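Local coordinates for protein afamin (Homo sapiens, PDB 6FAK) that carries hydrophobic molecules in body fluids, keeps lipidated Wnt proteins soluble and active, and binds vitamin E, at residues D343-E348 against E445-V450; K396-L401 against A436-C441; E425-G430 against T526-V531; E431-A436 against N452-V457. All blocks are in the same frame, centred on the assembly; numbering follows the deposited sequence. Where two conformers were deposited one is given.

Contact 1 (D343-E348 against E445-V450); sequences DLSIPE and EEFACV
Phe447 pushes its ring against the chain just ahead of helix 346-363, and Ala448 packs beside it. At the ring edge, nearly in plane, lie Asp343 O, 3.8 Å from Phe447 CD2, and Glu348 CB, 3.9 Å from Phe447 CE2. Leu344 CD2 meets Phe447 CE2 obliquely at 4.1 Å. The Ala448 methyl is wedged against the backbone, with CB 3.4 Å from Asp343 O. A water bridges the two segments: it accepts from Ala448 N (2.8 Å), an amide of the first turn of helix 446-462, and donates to Asp343 O, where the 2.5 Å separation is short enough to be doubtful in detail. Phe447 reaches across because its CG is anti to the backbone N (chi1 171°). One shell out, Ser345 N-caps helix 346-363, its OG accepting from Glu348 N at 3.0 Å, and Asp451 bonds the same hydroxyl. Glu348 sets CB at the phenyl edge with CG close by, and the bend at chi2 (64°) turns its carboxylate to Arg351, Ser387 and Thr384. The second and third albumin domains thus meet where two helices begin. The junction combines an apolar wedge with capped or water-bound helix-start amides, although the buried Ser345 N has no partner in the model.

Contact 2 (K396-L401 against A436-C441); sequences KHFQNL and AFTTCC
Phe398 of helix 376-417 and Phe437 near the C-terminal end of helix 423-440 mark the closest backbone approach, their CA atoms 6.9 Å apart. Helical geometry continues through 396-401 but breaks at Cys441, the first residue to leave helical angles, although its N still bonds to Phe437 O. The gap between the backbones is filled mainly by one ring. Phe398 CG stands anti to the backbone N (chi1 174°), which carries the phenyl across to the other helix. One face of this ring lies on the peptide group joining Phe437 and Thr438: Phe437 O is 3.8 Å above the ring plane and Thr438 N 4.0 Å, both offset toward the rim. The two phenyl side chains slide past each other in opposite directions, so the touch between them is from Phe398 CG to Phe437 CB, at 4.1 Å. Thr438 adds its methyl, CG2 approaching Phe398 CE1 to 3.6 Å; with chi1 at 63° its OG1 instead bonds back to Thr435 O. At the other side of the ring rim Cys441 CB comes within 3.9 Å of Phe398 CD2. Cys441 SG makes an oblique sulfur-aromatic contact, 5.0 Å from the Phe398 ring centroid and 46° off the normal. That sulfur is bonded to Cys395, one turn before Phe398 on the same helix, while the preceding Cys440 is bonded to Cys449. Adjacent cysteines with separate partners form the paired disulfides characteristic of the serum albumin family, here in the third domain.

Contact 3 (E425-G430 against T526-V531); sequences ELVSLG and TDRFLV
Val427 enters helix 521-536 as a knob into a hole: Asp527, Arg528 and Val531 surround its two methyls, and Arg524, a turn earlier, completes the set of four. The segment axes pass 9.4 Å apart at 115°, with the closest CA pair, Val427 and Asp527, separated by 6.1 Å. Val427 has CG1 anti to its backbone N (chi1 168°), so that both branches face the other helix and divide the work. CG1 meets Asp527 CB at 3.8 Å. CG2 reaches deeper and lies against the peptide link between Asp527 and Arg528, 3.7 Å from Asp527 C, with Val531 CG2 4.1 Å away. Arg528 adds its CG to the rim of this hole, then runs extended to NE, where Glu424 pairs with the guanidinium. Leu426 reaches Val531 obliquely; its CG lies beside the backbone N (chi1 -75°), and CD1 sits 3.8 Å from Val531 CG1. Val531, in the same chi1 rotamer as Val427, thus meets Leu426 with one branch and Val427 with the other. Asp527 presents methylene to the valine while OD1 is engaged by Lys407, of helix 376-417, and by Gln523. The join between these helices of the third albumin domain is therefore aliphatic at its centre, with the charged ends paired outside the two segments; Lys407 and Gln523 would be expected to offset the cost of burying the Asp527 carboxylate.

Contact 4 (E431-A436 against N452-V457); sequences EKMVTA and NLADLV
Val457 and Ala436 each set a methyl on a flat peptide group of the opposite helix; there are no aromatic rings in this interface. Val457 CG2 lies over one face of the peptide between Lys432 and Met433, 3.7 Å from Met433 N and almost straight above it. Ala436 CB covers in the same way the peptide between Leu453 and Ala454, 3.8 Å from Ala454 N. Such seating of methyls on backbone lets the axes come within 8.2 Å, at 171°, close to antiparallel. The two helices, 423-440 and 446-462, form a helical hairpin, consecutive members of the third domain in an albumin fold built from helices and disulfides. At the Ala436 end, where the closest CA atoms, those of Ala436 and Leu453, are 5.1 Å apart, Ala436 CB also meets Leu453 CB at 3.8 Å. Leu453 extends its CD1 alongside Ala436, and this leucine also borders the bound polyether. Along one flank runs Met433, with CG anti to the backbone N (chi1 -177°) and the chain folded at chi2 and chi3, which curls the thioether over the partner helix. Its SD touches Ala454 CB at 4.1 Å, and its methyl CE meets Val457 CG1 at the same distance, the two side chains crossing at about a right angle. Lys432 contributes only the root of its chain, CB against Val457 CG2, before extending away to a salt bridge with Glu460. Thr435 turns its hydroxyl back to Glu431 O, donating from above the carbonyl plane, and that oxygen also accepts from Thr435 N.

How the contacts relate
Helix 423-440 serves contacts 3, 4 and 2 in that order along its length, and helix 446-462 joins contact 4 to contact 1. Contacts 2 and 4 share Ala436, their centres 11 Å apart, and Leu429 CD2 touches Val457 CG1 at 3.8 Å between contacts 3 and 4. The Cys440–Cys449 disulfide ties contact 2 to contact 1, and Val450 packs on Phe437 beside it. Contacts 1 and 4 meet where Ile346 N reaches Asn452 OD1 at 2.8 Å. Both border the pocket of a bound polyether, probably from the crystallisation liquor: Ile346, Pro347, Ala448 and Cys449 from contact 1, Asn452, Leu453 and Asp455 from contact 4. Contact 3 lies about 26 Å from contact 1, centre to centre.

Contact 1 (D343-E348 against E445-V450)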
# COMPACT_ATOMS: atom_id res chain seq x y z
N ASP A 343 -16.77 -13.95 2.48
CA ASP A 343 -15.57 -14.81 2.47
C ASP A 343 -14.62 -14.64 1.27
O ASP A 343 -13.56 -15.29 1.24
CB ASP A 343 -16.00 -16.29 2.56
CG ASP A 343 -17.02 -16.71 1.48
OD1 ASP A 343 -18.00 -15.95 1.12
OD2 ASP A 343 -16.88 -17.86 1.03
N LEU A 344 -15.01 -13.82 0.29
CA LEU A 344 -14.20 -13.60 -0.93
C LEU A 344 -13.34 -12.36 -0.81
O LEU A 344 -13.71 -11.37 -0.14
CB LEU A 344 -15.07 -13.51 -2.19
CG LEU A 344 -15.91 -14.75 -2.52
CD1 LEU A 344 -16.69 -14.61 -3.81
CD2 LEU A 344 -15.10 -16.03 -2.52
N SER A 345 -12.18 -12.42 -1.45
CA SER A 345 -11.30 -11.26 -1.56
C SER A 345 -11.87 -10.22 -2.53
O SER A 345 -12.68 -10.53 -3.36
CB SER A 345 -9.92 -11.69 -2.02
OG SER A 345 -9.90 -12.03 -3.39
N ILE A 346 -11.39 -9.00 -2.40
CA ILE A 346 -11.78 -7.95 -3.32
C ILE A 346 -11.36 -8.27 -4.75
O ILE A 346 -12.19 -8.15 -5.63
CB ILE A 346 -11.32 -6.55 -2.83
CG1 ILE A 346 -11.81 -6.24 -1.40
CG2 ILE A 346 -11.82 -5.47 -3.78
CD1 ILE A 346 -13.31 -6.35 -1.16
N PRO A 347 -10.10 -8.72 -5.00
CA PRO A 347 -9.71 -9.12 -6.37
C PRO A 347 -10.57 -10.28 -6.96
O PRO A 347 -10.93 -10.24 -8.13
CB PRO A 347 -8.22 -9.52 -6.23
CG PRO A 347 -7.75 -8.88 -5.01
CD PRO A 347 -8.94 -8.65 -4.10
N GLU A 348 -10.95 -11.26 -6.10
CA GLU A 348 -11.81 -12.35 -6.51
C GLU A 348 -13.19 -11.80 -6.92
O GLU A 348 -13.70 -12.19 -7.92
CB GLU A 348 -11.95 -13.45 -5.45
CG GLU A 348 -12.75 -14.66 -5.99
CD GLU A 348 -12.04 -15.39 -7.16
OE1 GLU A 348 -10.78 -15.35 -7.24
OE2 GLU A 348 -12.73 -16.07 -7.96
N GLU A 445 -11.22 -16.84 7.46
CA GLU A 445 -11.29 -16.20 6.13
C GLU A 445 -9.88 -16.09 5.54
O GLU A 445 -9.46 -15.05 5.00
CB GLU A 445 -12.06 -14.85 6.18
CG GLU A 445 -13.59 -15.01 6.15
CD GLU A 445 -14.37 -13.69 6.31
OE1 GLU A 445 -13.79 -12.58 6.10
OE2 GLU A 445 -15.58 -13.77 6.64
N GLU A 446 -9.18 -17.21 5.60
CA GLU A 446 -7.86 -17.35 5.05
C GLU A 446 -7.84 -16.90 3.59
O GLU A 446 -6.95 -16.12 3.19
CB GLU A 446 -7.44 -18.81 5.12
CG GLU A 446 -6.14 -19.15 4.42
CD GLU A 446 -5.86 -20.65 4.49
OE1 GLU A 446 -6.16 -21.40 3.51
OE2 GLU A 446 -5.34 -21.07 5.55
N PHE A 447 -8.81 -17.38 2.79
CA PHE A 447 -8.78 -17.07 1.35
C PHE A 447 -8.85 -15.56 1.11
O PHE A 447 -8.00 -15.00 0.39
CB PHE A 447 -9.86 -17.79 0.50
CG PHE A 447 -9.91 -17.26 -0.92
CD1 PHE A 447 -8.92 -17.58 -1.81
CD2 PHE A 447 -10.94 -16.38 -1.32
CE1 PHE A 447 -8.94 -17.08 -3.09
CE2 PHE A 447 -10.97 -15.87 -2.61
CZ PHE A 447 -9.98 -16.23 -3.50
N ALA A 448 -9.85 -14.91 1.73
CA ALA A 448 -10.02 -13.48 1.53
C ALA A 448 -8.78 -12.68 2.01
O ALA A 448 -8.25 -11.79 1.30
CB ALA A 448 -11.28 -12.97 2.21
N CYS A 449 -8.32 -13.03 3.19
CA CYS A 449 -7.18 -12.34 3.81
C CYS A 449 -5.90 -12.43 2.94
O CYS A 449 -5.29 -11.41 2.61
CB CYS A 449 -6.97 -12.89 5.22
SG CYS A 449 -5.65 -12.09 6.18
N VAL A 450 -5.53 -13.65 2.55
CA VAL A 450 -4.34 -13.89 1.77
C VAL A 450 -4.43 -13.19 0.39
O VAL A 450 -3.48 -12.53 -0.04
CB VAL A 450 -4.11 -15.40 1.55
CG1 VAL A 450 -3.00 -15.66 0.53
CG2 VAL A 450 -3.78 -16.09 2.86
O HOH W 1 -12.01 -16.15 3.03

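Contact 2 (K396-L401 against A436-C441)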
# COMPACT_ATOMS: atom_id res chain seq x y z
N LYS A 396 -0.06 -24.23 2.62
CA LYS A 396 0.55 -25.49 3.02
C LYS A 396 2.09 -25.36 2.98
O LYS A 396 2.78 -25.79 3.92
CB LYS A 396 0.08 -26.63 2.10
CG LYS A 396 0.49 -28.04 2.54
CD LYS A 396 0.24 -28.30 4.02
CE LYS A 396 0.19 -29.78 4.36
NZ LYS A 396 1.38 -30.56 3.90
N HIS A 397 2.60 -24.77 1.91
CA HIS A 397 4.02 -24.47 1.75
C HIS A 397 4.52 -23.61 2.91
O HIS A 397 5.58 -23.90 3.44
CB HIS A 397 4.32 -23.79 0.39
CG HIS A 397 4.26 -24.73 -0.77
ND1 HIS A 397 4.81 -26.00 -0.74
CD2 HIS A 397 3.71 -24.60 -2.00
CE1 HIS A 397 4.60 -26.60 -1.90
NE2 HIS A 397 3.92 -25.77 -2.67
N PHE A 398 3.77 -22.58 3.30
CA PHE A 398 4.04 -21.83 4.54
C PHE A 398 4.09 -22.68 5.82
O PHE A 398 5.04 -22.54 6.65
CB PHE A 398 3.04 -20.70 4.71
CG PHE A 398 3.16 -19.97 6.02
CD1 PHE A 398 4.20 -19.10 6.23
CD2 PHE A 398 2.19 -20.10 7.01
CE1 PHE A 398 4.31 -18.39 7.43
CE2 PHE A 398 2.28 -19.40 8.20
CZ PHE A 398 3.36 -18.55 8.43
N GLN A 399 3.11 -23.58 5.99
CA GLN A 399 3.12 -24.50 7.14
C GLN A 399 4.40 -25.38 7.13
O GLN A 399 5.05 -25.53 8.16
CB GLN A 399 1.85 -25.38 7.17
CG GLN A 399 0.51 -24.66 7.26
CD GLN A 399 0.14 -24.14 8.65
OE1 GLN A 399 -0.29 -22.98 8.78
NE2 GLN A 399 0.28 -24.98 9.68
N ASN A 400 4.76 -25.93 5.98
CA ASN A 400 5.94 -26.79 5.83
C ASN A 400 7.28 -26.12 6.09
O ASN A 400 8.13 -26.71 6.78
CB ASN A 400 6.01 -27.37 4.39
CG ASN A 400 4.87 -28.31 4.10
OD1 ASN A 400 4.18 -28.77 5.01
ND2 ASN A 400 4.65 -28.59 2.83
N LEU A 401 7.47 -24.91 5.55
CA LEU A 401 8.79 -24.24 5.50
C LEU A 401 9.01 -23.13 6.48
O LEU A 401 10.15 -22.67 6.62
CB LEU A 401 9.03 -23.66 4.12
CG LEU A 401 8.83 -24.65 2.96
CD1 LEU A 401 9.06 -23.88 1.67
CD2 LEU A 401 9.72 -25.88 3.11
N ALA A 436 1.49 -11.65 3.87
CA ALA A 436 0.17 -12.16 3.56
C ALA A 436 -0.06 -13.52 4.21
O ALA A 436 -1.15 -13.79 4.75
CB ALA A 436 -0.03 -12.27 2.07
N PHE A 437 0.94 -14.39 4.16
CA PHE A 437 0.81 -15.75 4.72
C PHE A 437 0.94 -15.86 6.21
O PHE A 437 0.16 -16.59 6.84
CB PHE A 437 1.74 -16.71 4.00
CG PHE A 437 1.48 -16.73 2.55
CD1 PHE A 437 0.43 -17.44 2.06
CD2 PHE A 437 2.18 -15.90 1.70
CE1 PHE A 437 0.12 -17.40 0.73
CE2 PHE A 437 1.87 -15.85 0.36
CZ PHE A 437 0.82 -16.59 -0.12
N THR A 438 1.86 -15.09 6.79
CA THR A 438 2.03 -15.04 8.25
C THR A 438 0.85 -14.39 8.96
O THR A 438 0.51 -14.76 10.07
CB THR A 438 3.29 -14.26 8.70
OG1 THR A 438 3.17 -12.89 8.29
CG2 THR A 438 4.57 -14.84 8.11
N THR A 439 0.24 -13.41 8.35
CA THR A 439 -0.92 -12.77 8.88
C THR A 439 -2.20 -13.64 8.77
O THR A 439 -3.02 -13.58 9.68
CB THR A 439 -1.17 -11.46 8.12
OG1 THR A 439 -0.02 -10.62 8.28
CG2 THR A 439 -2.41 -10.74 8.60
N CYS A 440 -2.37 -14.40 7.69
CA CYS A 440 -3.67 -14.95 7.30
C CYS A 440 -3.82 -16.44 7.32
O CYS A 440 -4.95 -16.93 7.34
CB CYS A 440 -3.98 -14.55 5.85
SG CYS A 440 -3.93 -12.78 5.47
N CYS A 441 -2.72 -17.19 7.19
CA CYS A 441 -2.84 -18.63 6.96
C CYS A 441 -3.46 -19.23 8.23
O CYS A 441 -3.20 -18.76 9.33
CB CYS A 441 -1.55 -19.32 6.51
SG CYS A 441 -1.04 -18.99 4.78

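Contact 3 (E425-G430 against T526-V531)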
# COMPACT_ATOMS: atom_id res chain seq x y z
N GLU A 425 14.48 -3.20 -3.38
CA GLU A 425 13.07 -3.32 -3.73
C GLU A 425 12.60 -4.78 -3.71
O GLU A 425 11.51 -5.07 -3.22
CB GLU A 425 12.76 -2.68 -5.11
CG GLU A 425 11.30 -2.86 -5.50
CD GLU A 425 10.78 -1.89 -6.54
OE1 GLU A 425 11.56 -1.21 -7.26
OE2 GLU A 425 9.53 -1.85 -6.63
N LEU A 426 13.40 -5.68 -4.27
CA LEU A 426 13.06 -7.08 -4.38
C LEU A 426 12.92 -7.67 -2.98
O LEU A 426 12.04 -8.44 -2.73
CB LEU A 426 14.09 -7.88 -5.25
CG LEU A 426 13.96 -7.61 -6.75
CD1 LEU A 426 15.24 -7.89 -7.56
CD2 LEU A 426 12.75 -8.36 -7.31
N VAL A 427 13.84 -7.30 -2.11
CA VAL A 427 13.79 -7.69 -0.72
C VAL A 427 12.51 -7.21 -0.03
O VAL A 427 11.84 -8.01 0.59
CB VAL A 427 15.07 -7.21 0.03
CG1 VAL A 427 14.88 -7.35 1.57
CG2 VAL A 427 16.25 -8.06 -0.39
N SER A 428 12.15 -5.94 -0.18
CA SER A 428 10.86 -5.40 0.31
C SER A 428 9.65 -6.16 -0.21
O SER A 428 8.76 -6.47 0.56
CB SER A 428 10.70 -3.91 0.01
OG SER A 428 11.64 -3.32 0.83
N LEU A 429 9.61 -6.42 -1.50
CA LEU A 429 8.50 -7.15 -2.11
C LEU A 429 8.36 -8.58 -1.60
O LEU A 429 7.24 -9.08 -1.40
CB LEU A 429 8.67 -7.15 -3.65
CG LEU A 429 8.50 -5.81 -4.32
CD1 LEU A 429 8.88 -5.87 -5.81
CD2 LEU A 429 7.08 -5.32 -4.21
N GLY A 430 9.49 -9.26 -1.42
CA GLY A 430 9.50 -10.56 -0.82
C GLY A 430 8.96 -10.58 0.60
O GLY A 430 8.15 -11.46 0.95
N THR A 526 20.73 -11.21 4.93
CA THR A 526 20.53 -12.53 4.33
C THR A 526 19.68 -12.46 3.03
O THR A 526 20.01 -13.09 2.02
CB THR A 526 19.86 -13.46 5.34
OG1 THR A 526 20.76 -13.61 6.44
CG2 THR A 526 19.53 -14.86 4.73
N ASP A 527 18.61 -11.65 3.10
CA ASP A 527 17.68 -11.49 2.00
C ASP A 527 18.39 -10.84 0.80
O ASP A 527 18.20 -11.26 -0.34
CB ASP A 527 16.45 -10.70 2.44
CG ASP A 527 15.55 -11.48 3.38
OD1 ASP A 527 15.77 -12.68 3.70
OD2 ASP A 527 14.55 -10.91 3.84
N ARG A 528 19.21 -9.84 1.07
CA ARG A 528 19.97 -9.18 0.01
C ARG A 528 20.98 -10.07 -0.63
O ARG A 528 21.14 -10.02 -1.84
CB ARG A 528 20.72 -7.94 0.47
CG ARG A 528 19.86 -6.81 0.96
CD ARG A 528 20.84 -5.72 1.38
NE ARG A 528 20.16 -4.62 2.03
CZ ARG A 528 20.16 -4.32 3.33
NH1 ARG A 528 20.85 -5.05 4.21
NH2 ARG A 528 19.47 -3.26 3.76
N PHE A 529 21.63 -10.88 0.19
CA PHE A 529 22.56 -11.91 -0.34
C PHE A 529 21.90 -12.82 -1.37
O PHE A 529 22.44 -13.05 -2.48
CB PHE A 529 23.21 -12.70 0.84
CG PHE A 529 24.06 -13.85 0.40
CD1 PHE A 529 23.50 -15.11 0.19
CD2 PHE A 529 25.41 -13.68 0.22
CE1 PHE A 529 24.26 -16.17 -0.26
CE2 PHE A 529 26.20 -14.74 -0.25
CZ PHE A 529 25.61 -16.00 -0.49
N LEU A 530 20.73 -13.35 -1.00
CA LEU A 530 20.01 -14.27 -1.88
C LEU A 530 19.62 -13.62 -3.20
O LEU A 530 19.81 -14.23 -4.27
CB LEU A 530 18.81 -14.86 -1.21
CG LEU A 530 18.01 -15.83 -2.07
CD1 LEU A 530 18.77 -17.01 -2.67
CD2 LEU A 530 16.90 -16.39 -1.21
N VAL A 531 19.10 -12.39 -3.13
CA VAL A 531 18.71 -11.67 -4.29
C VAL A 531 19.91 -11.42 -5.20
O VAL A 531 19.84 -11.70 -6.41
CB VAL A 531 17.91 -10.39 -3.96
CG1 VAL A 531 17.71 -9.49 -5.17
CG2 VAL A 531 16.56 -10.79 -3.39

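Contact 4 (E431-A436 against N452-V457)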
# COMPACT_ATOMS: atom_id res chain seq x y z
N GLU A 431 9.39 -9.63 1.43
CA GLU A 431 8.88 -9.53 2.81
C GLU A 431 7.40 -9.24 2.81
O GLU A 431 6.64 -9.92 3.51
CB GLU A 431 9.62 -8.49 3.68
CG GLU A 431 10.63 -9.08 4.66
CD GLU A 431 10.01 -9.91 5.80
OE1 GLU A 431 10.58 -10.96 6.15
OE2 GLU A 431 8.98 -9.52 6.38
N LYS A 432 6.98 -8.27 2.01
CA LYS A 432 5.56 -7.99 1.87
C LYS A 432 4.77 -9.20 1.37
O LYS A 432 3.68 -9.48 1.88
CB LYS A 432 5.34 -6.80 0.94
CG LYS A 432 5.75 -5.51 1.59
CD LYS A 432 5.78 -4.31 0.65
CE LYS A 432 6.53 -3.13 1.29
NZ LYS A 432 6.87 -2.02 0.34
N MET A 433 5.29 -9.95 0.41
CA MET A 433 4.56 -11.14 -0.03
C MET A 433 4.37 -12.16 1.12
O MET A 433 3.27 -12.65 1.32
CB MET A 433 5.23 -11.78 -1.22
CG MET A 433 4.51 -12.98 -1.79
SD MET A 433 2.87 -12.56 -2.44
CE MET A 433 3.32 -11.89 -4.03
N VAL A 434 5.42 -12.41 1.90
CA VAL A 434 5.35 -13.46 2.90
C VAL A 434 4.40 -13.08 4.04
O VAL A 434 3.79 -13.95 4.63
CB VAL A 434 6.75 -13.94 3.33
CG1 VAL A 434 7.40 -13.03 4.34
CG2 VAL A 434 6.66 -15.35 3.84
N THR A 435 4.28 -11.79 4.30
CA THR A 435 3.38 -11.24 5.33
C THR A 435 1.91 -11.54 5.12
O THR A 435 1.17 -11.71 6.08
CB THR A 435 3.65 -9.74 5.47
OG1 THR A 435 5.00 -9.63 5.92
CG2 THR A 435 2.75 -9.09 6.49
N ALA A 436 1.49 -11.65 3.87
CA ALA A 436 0.17 -12.16 3.56
C ALA A 436 -0.06 -13.52 4.21
O ALA A 436 -1.15 -13.79 4.75
CB ALA A 436 -0.03 -12.27 2.07
N ASN A 452 -6.30 -10.70 -0.61
CA ASN A 452 -6.33 -9.25 -0.41
C ASN A 452 -4.91 -8.70 -0.16
O ASN A 452 -4.50 -7.70 -0.78
CB ASN A 452 -7.24 -8.87 0.77
CG ASN A 452 -8.74 -8.80 0.40
OD1 ASN A 452 -9.13 -8.66 -0.76
ND2 ASN A 452 -9.59 -8.88 1.43
N LEU A 453 -4.19 -9.31 0.77
CA LEU A 453 -2.86 -8.83 1.11
C LEU A 453 -1.83 -9.13 0.05
O LEU A 453 -0.97 -8.29 -0.20
CB LEU A 453 -2.39 -9.37 2.45
CG LEU A 453 -3.09 -8.82 3.69
CD1 LEU A 453 -2.45 -9.45 4.91
CD2 LEU A 453 -3.00 -7.32 3.79
N ALA A 454 -1.89 -10.30 -0.58
CA ALA A 454 -1.00 -10.61 -1.71
C ALA A 454 -1.13 -9.66 -2.89
O ALA A 454 -0.12 -9.29 -3.52
CB ALA A 454 -1.21 -12.04 -2.20
N ASP A 455 -2.36 -9.24 -3.18
CA ASP A 455 -2.61 -8.34 -4.28
C ASP A 455 -1.93 -6.97 -4.12
O ASP A 455 -1.47 -6.34 -5.10
CB ASP A 455 -4.11 -8.14 -4.48
CG ASP A 455 -4.47 -7.85 -5.93
OD1 ASP A 455 -4.36 -8.79 -6.78
OD2 ASP A 455 -4.87 -6.69 -6.21
N LEU A 456 -1.80 -6.53 -2.89
CA LEU A 456 -1.11 -5.30 -2.61
C LEU A 456 0.35 -5.28 -3.00
O LEU A 456 0.91 -4.22 -3.21
CB LEU A 456 -1.19 -4.94 -1.13
CG LEU A 456 -2.59 -4.85 -0.50
CD1 LEU A 456 -2.45 -4.51 0.99
CD2 LEU A 456 -3.50 -3.93 -1.27
N VAL A 457 0.99 -6.40 -3.02
CA VAL A 457 2.40 -6.45 -3.44
C VAL A 457 2.53 -5.92 -4.88
O VAL A 457 3.36 -5.04 -5.14
CB VAL A 457 2.94 -7.90 -3.37
CG1 VAL A 457 4.37 -7.98 -3.87
CG2 VAL A 457 2.88 -8.37 -1.92